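Local coordinates for protein ectoine dioxygenase (PDB 4MHR) that catalyses the iron- and 2-oxoglutarate-dependent hydroxylation of the compatible solute L-ectoine to 5-hydroxyectoine, at residues M167-P181 and T238-N250. Numbering follows the deposited sequence.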
loop_
_atom_site.group_PDB
_atom_site.type_symbol
_atom_site.label_atom_id
_atom_site.label_comp_id
_atom_site.label_asym_id
_atom_site.label_seq_id
_atom_site.Cartn_x
_atom_site.Cartn_y
_atom_site.Cartn_z
ATOM N N MET A 167 -12.356 -4.509 -5.906
ATOM C CA MET A 167 -11.583 -4.234 -4.671
ATOM C C MET A 167 -11.104 -5.539 -4.107
ATOM O O MET A 167 -11.781 -6.120 -3.278
ATOM C CB MET A 167 -12.436 -3.478 -3.660
ATOM C CG MET A 167 -12.851 -2.095 -4.202
ATOM S SD MET A 167 -13.831 -1.347 -2.920
ATOM C CE MET A 167 -14.320 0.152 -3.759
ATOM N N ARG A 168 -9.987 -6.017 -4.619
ATOM C CA ARG A 168 -9.436 -7.308 -4.234
ATOM C C ARG A 168 -7.900 -7.248 -4.274
ATOM O O ARG A 168 -7.170 -8.128 -4.764
ATOM C CB ARG A 168 -10.058 -8.467 -5.030
ATOM C CG ARG A 168 -9.434 -9.774 -4.596
ATOM C CD ARG A 168 -10.009 -11.119 -4.301
ATOM N NE ARG A 168 -10.661 -11.782 -5.307
ATOM C CZ ARG A 168 -11.091 -13.080 -5.397
ATOM N NH1 ARG A 168 -10.790 -14.147 -4.679
ATOM N NH2 ARG A 168 -11.889 -13.294 -6.408
ATOM N N ALA A 169 -7.398 -6.139 -3.722
ATOM C CA ALA A 169 -5.979 -5.873 -3.581
ATOM C C ALA A 169 -5.705 -5.263 -2.241
ATOM O O ALA A 169 -6.583 -4.640 -1.615
ATOM C CB ALA A 169 -5.454 -4.943 -4.694
ATOM N N LEU A 170 -4.475 -5.421 -1.780
ATOM C CA LEU A 170 -4.085 -4.756 -0.555
ATOM C C LEU A 170 -2.654 -4.292 -0.570
ATOM O O LEU A 170 -1.794 -4.813 -1.365
ATOM C CB LEU A 170 -4.303 -5.639 0.624
ATOM C CG LEU A 170 -3.575 -6.934 0.701
ATOM C CD1 LEU A 170 -2.192 -6.763 1.268
ATOM C CD2 LEU A 170 -4.315 -7.781 1.702
ATOM N N SER A 171 -2.380 -3.308 0.282
ATOM C CA SER A 171 -1.006 -2.805 0.414
ATOM C C SER A 171 -0.404 -3.182 1.733
ATOM O O SER A 171 -1.105 -3.250 2.786
ATOM C CB SER A 171 -0.999 -1.295 0.296
ATOM O OG SER A 171 -1.588 -0.974 -0.962
ATOM N N MET A 172 0.861 -3.523 1.696
ATOM C CA MET A 172 1.634 -3.629 2.933
ATOM C C MET A 172 2.814 -2.640 3.024
ATOM O O MET A 172 3.640 -2.557 2.094
ATOM C CB MET A 172 2.180 -5.003 3.065
ATOM C CG MET A 172 1.184 -6.055 2.833
ATOM S SD MET A 172 1.707 -7.581 3.605
ATOM C CE MET A 172 0.533 -8.633 2.833
ATOM N N SER A 173 2.881 -1.870 4.126
ATOM C CA SER A 173 3.967 -0.926 4.384
ATOM C C SER A 173 4.861 -1.534 5.452
ATOM O O SER A 173 4.418 -1.738 6.579
ATOM C CB SER A 173 3.417 0.450 4.783
ATOM O OG SER A 173 4.523 1.335 5.015
ATOM N N VAL A 174 6.079 -1.951 5.094
ATOM C CA VAL A 174 7.047 -2.466 6.083
ATOM C C VAL A 174 7.919 -1.293 6.513
ATOM O O VAL A 174 8.668 -0.733 5.686
ATOM C CB VAL A 174 7.954 -3.500 5.420
ATOM C CG1 VAL A 174 8.969 -4.075 6.370
ATOM C CG2 VAL A 174 7.154 -4.531 4.731
ATOM N N LEU A 175 7.787 -0.886 7.763
ATOM C CA LEU A 175 8.510 0.303 8.270
ATOM C C LEU A 175 10.014 0.018 8.422
ATOM O O LEU A 175 10.408 -1.019 8.922
ATOM C CB LEU A 175 7.961 0.790 9.590
ATOM C CG LEU A 175 6.468 1.025 9.649
ATOM C CD1 LEU A 175 6.170 1.591 11.030
ATOM C CD2 LEU A 175 5.965 1.947 8.566
ATOM N N LEU A 176 10.829 0.888 7.854
ATOM C CA LEU A 176 12.305 0.730 7.876
ATOM C C LEU A 176 12.977 1.802 8.699
ATOM O O LEU A 176 14.138 1.693 9.022
ATOM C CB LEU A 176 12.865 0.757 6.488
ATOM C CG LEU A 176 12.390 -0.385 5.560
ATOM C CD1 LEU A 176 12.788 -0.116 4.137
ATOM C CD2 LEU A 176 12.974 -1.691 5.986
ATOM N N ALA A 177 12.224 2.819 9.062
ATOM C CA ALA A 177 12.625 3.825 10.019
ATOM C C ALA A 177 11.401 3.957 10.869
ATOM O O ALA A 177 10.246 3.887 10.320
ATOM C CB ALA A 177 12.881 5.135 9.326
ATOM N N GLU A 178 11.634 4.187 12.156
ATOM C CA GLU A 178 10.548 4.367 13.141
ATOM C C GLU A 178 9.551 5.426 12.709
ATOM O O GLU A 178 9.952 6.544 12.320
ATOM C CB GLU A 178 11.077 4.795 14.535
ATOM C CG GLU A 178 10.012 5.411 15.481
ATOM C CD GLU A 178 9.482 4.487 16.572
ATOM O OE1 GLU A 178 10.258 3.637 17.044
ATOM O OE2 GLU A 178 8.285 4.612 16.973
ATOM N N ASN A 179 8.270 5.074 12.835
ATOM C CA ASN A 179 7.189 6.061 12.809
ATOM C C ASN A 179 6.668 6.408 14.174
ATOM O O ASN A 179 6.259 5.475 14.908
ATOM C CB ASN A 179 6.042 5.581 11.925
ATOM C CG ASN A 179 6.259 6.016 10.477
ATOM O OD1 ASN A 179 6.812 7.087 10.216
ATOM N ND2 ASN A 179 5.844 5.229 9.570
ATOM N N THR A 180 6.689 7.730 14.479
ATOM C CA THR A 180 6.244 8.263 15.738
ATOM C C THR A 180 5.014 9.070 15.456
ATOM O O THR A 180 4.572 9.222 14.299
ATOM C CB THR A 180 7.285 9.141 16.444
ATOM O OG1 THR A 180 7.238 10.472 15.918
ATOM C CG2 THR A 180 8.695 8.569 16.275
ATOM N N PRO A 181 4.434 9.604 16.507
ATOM C CA PRO A 181 3.291 10.436 16.205
ATOM C C PRO A 181 3.708 11.746 15.442
ATOM O O PRO A 181 2.853 12.369 14.826
ATOM C CB PRO A 181 2.685 10.688 17.584
ATOM C CG PRO A 181 3.228 9.573 18.429
ATOM C CD PRO A 181 4.604 9.371 17.950
ATOM N N THR A 238 1.631 3.505 14.288
ATOM C CA THR A 238 3.041 3.824 14.505
ATOM C C THR A 238 3.723 2.512 14.784
ATOM O O THR A 238 3.065 1.477 14.915
ATOM C CB THR A 238 3.294 4.849 15.647
ATOM O OG1 THR A 238 2.586 4.464 16.813
ATOM C CG2 THR A 238 2.795 6.268 15.248
ATOM N N GLY A 239 5.047 2.532 14.781
ATOM C CA GLY A 239 5.782 1.366 15.153
ATOM C C GLY A 239 7.248 1.468 14.869
ATOM O O GLY A 239 7.697 2.357 14.183
ATOM N N LYS A 240 7.984 0.512 15.406
ATOM C CA LYS A 240 9.435 0.450 15.158
ATOM C C LYS A 240 9.699 -0.220 13.813
ATOM O O LYS A 240 8.810 -0.888 13.234
ATOM C CB LYS A 240 10.130 -0.317 16.289
ATOM C CG LYS A 240 9.604 -1.725 16.492
ATOM C CD LYS A 240 10.411 -2.465 17.544
ATOM C CE LYS A 240 10.144 -3.960 17.492
ATOM N NZ LYS A 240 8.769 -4.262 17.960
ATOM N N PRO A 241 10.907 -0.036 13.305
ATOM C CA PRO A 241 11.254 -0.667 12.070
ATOM C C PRO A 241 10.935 -2.173 12.083
ATOM O O PRO A 241 11.105 -2.862 13.105
ATOM C CB PRO A 241 12.766 -0.422 11.992
ATOM C CG PRO A 241 12.972 0.857 12.721
ATOM C CD PRO A 241 12.038 0.760 13.855
ATOM N N GLY A 242 10.414 -2.677 10.961
ATOM C CA GLY A 242 10.005 -4.084 10.881
ATOM C C GLY A 242 8.498 -4.295 11.084
ATOM O O GLY A 242 7.957 -5.280 10.619
ATOM N N THR A 243 7.840 -3.330 11.695
ATOM C CA THR A 243 6.346 -3.267 11.780
ATOM C C THR A 243 5.711 -3.195 10.408
ATOM O O THR A 243 6.222 -2.506 9.528
ATOM C CB THR A 243 5.856 -2.050 12.635
ATOM O OG1 THR A 243 6.408 -2.117 13.944
ATOM C CG2 THR A 243 4.307 -1.990 12.748
ATOM N N VAL A 244 4.628 -3.957 10.199
ATOM C CA VAL A 244 3.948 -3.992 8.910
ATOM C C VAL A 244 2.556 -3.500 9.055
ATOM O O VAL A 244 1.824 -3.951 9.960
ATOM C CB VAL A 244 3.908 -5.381 8.302
ATOM C CG1 VAL A 244 3.417 -5.325 6.834
ATOM C CG2 VAL A 244 5.294 -5.973 8.278
ATOM N N ILE A 245 2.212 -2.509 8.260
ATOM C CA ILE A 245 0.876 -1.895 8.283
ATOM C C ILE A 245 0.202 -2.403 7.021
ATOM O O ILE A 245 0.753 -2.235 5.915
ATOM C CB ILE A 245 0.887 -0.354 8.303
ATOM C CG1 ILE A 245 1.559 0.119 9.578
ATOM C CG2 ILE A 245 -0.518 0.146 8.313
ATOM C CD1 ILE A 245 1.827 1.595 9.544
ATOM N N LEU A 246 -0.898 -3.151 7.179
ATOM C CA LEU A 246 -1.562 -3.755 5.996
ATOM C C LEU A 246 -2.874 -2.994 5.778
ATOM O O LEU A 246 -3.647 -2.773 6.744
ATOM C CB LEU A 246 -1.980 -5.164 6.237
ATOM C CG LEU A 246 -1.035 -6.313 6.176
ATOM C CD1 LEU A 246 -0.203 -6.314 7.445
ATOM C CD2 LEU A 246 -1.815 -7.584 6.026
ATOM N N PHE A 247 -3.151 -2.601 4.557
ATOM C CA PHE A 247 -4.414 -1.881 4.311
ATOM C C PHE A 247 -5.084 -2.211 2.990
ATOM O O PHE A 247 -4.417 -2.472 1.964
ATOM C CB PHE A 247 -4.288 -0.398 4.610
ATOM C CG PHE A 247 -3.273 0.353 3.820
ATOM C CD1 PHE A 247 -1.955 0.370 4.207
ATOM C CD2 PHE A 247 -3.651 1.112 2.689
ATOM C CE1 PHE A 247 -0.999 1.087 3.480
ATOM C CE2 PHE A 247 -2.706 1.861 1.955
ATOM C CZ PHE A 247 -1.380 1.879 2.360
ATOM N N ASP A 248 -6.423 -2.273 3.056
ATOM C CA ASP A 248 -7.278 -2.524 1.915
ATOM C C ASP A 248 -7.047 -1.464 0.847
ATOM O O ASP A 248 -6.846 -0.264 1.145
ATOM C CB ASP A 248 -8.723 -2.515 2.346
ATOM C CG ASP A 248 -9.678 -2.736 1.191
ATOM O OD1 ASP A 248 -9.859 -3.907 0.763
ATOM O OD2 ASP A 248 -10.250 -1.724 0.725
ATOM N N CYS A 249 -7.102 -1.910 -0.397
ATOM C CA CYS A 249 -6.937 -1.031 -1.533
ATOM C C CYS A 249 -7.789 0.236 -1.571
ATOM O O CYS A 249 -7.321 1.256 -2.069
ATOM C CB CYS A 249 -7.180 -1.802 -2.842
ATOM S SG CYS A 249 -8.852 -2.408 -3.063
ATOM N N ASN A 250 -8.975 0.205 -0.962
ATOM C CA ASN A 250 -9.859 1.319 -1.006
ATOM C C ASN A 250 -9.904 2.160 0.292
ATOM O O ASN A 250 -10.793 2.987 0.458
ATOM C CB ASN A 250 -11.255 0.852 -1.377
ATOM C CG ASN A 250 -12.207 2.032 -1.662
ATOM O OD1 ASN A 250 -11.918 2.939 -2.452
ATOM N ND2 ASN A 250 -13.326 2.008 -1.014
HETATM O O HOH W 1 -7.919 -5.719 0.793
#
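Strands 169-175 and 244-248 pair antiparallel, as neighbours in the large sheet of the cupin fold. Strand 264-273 flanks 169-175 on its other edge, and strand 54-57 flanks 244-248. Ser171 pairs with Phe247 and Ser173 with Ile245, each through two backbone hydrogen bonds. The bond from Ser173 N to Ile245 O is nearly straight, at 174°. Bonding continues toward the turn: Leu175 N donates to Thr243 O, and Gly242 N to Leu175 O. A type II turn from Lys240 to Thr243 leads into the second strand; Lys240 O accepts from both N and OG1 of Thr243. Asn179 and Gly239 then form a separate two-bond bridge.

One face carries Met172, Val174, Val244 and Leu246. Met172 and Leu246 lie side by side, with SD of Met172 4.0 Å from CG of Leu246. The other face, with Ser171, Ser173, Ile245 and Phe247, borders the active site. There Ser171 lies near Trp158, which is important for ectoine stabilization, and Phe247 near the iron ligand His253. Phe247 CG lies between the backbone N and the carbonyl carbon (chi1 60°), which brings the ring under Ser171. The CB of Ser171 sits over the ring face, 3.9 Å from its centroid, in a CH-pi contact.

At the far end, the extended Met167 chain crosses Asn250, placing its CE 3.5 Å from Asn250 ND2. Its CB also packs on Cys249 SG. Shortened to an alanine, Met167 would keep the CB contact with Cys249 SG but lose SD and CE, which would probably open a gap beside the Asn250 side chain. Asp248 OD2 accepts from Asn250 N in an Asx turn and forms a salt bridge with Arg26. A water donates to Ala169 O and, at 2.7 Å, to Asp248 OD1, while Cys249 N donates to the same Ala169 O at 3.0 Å.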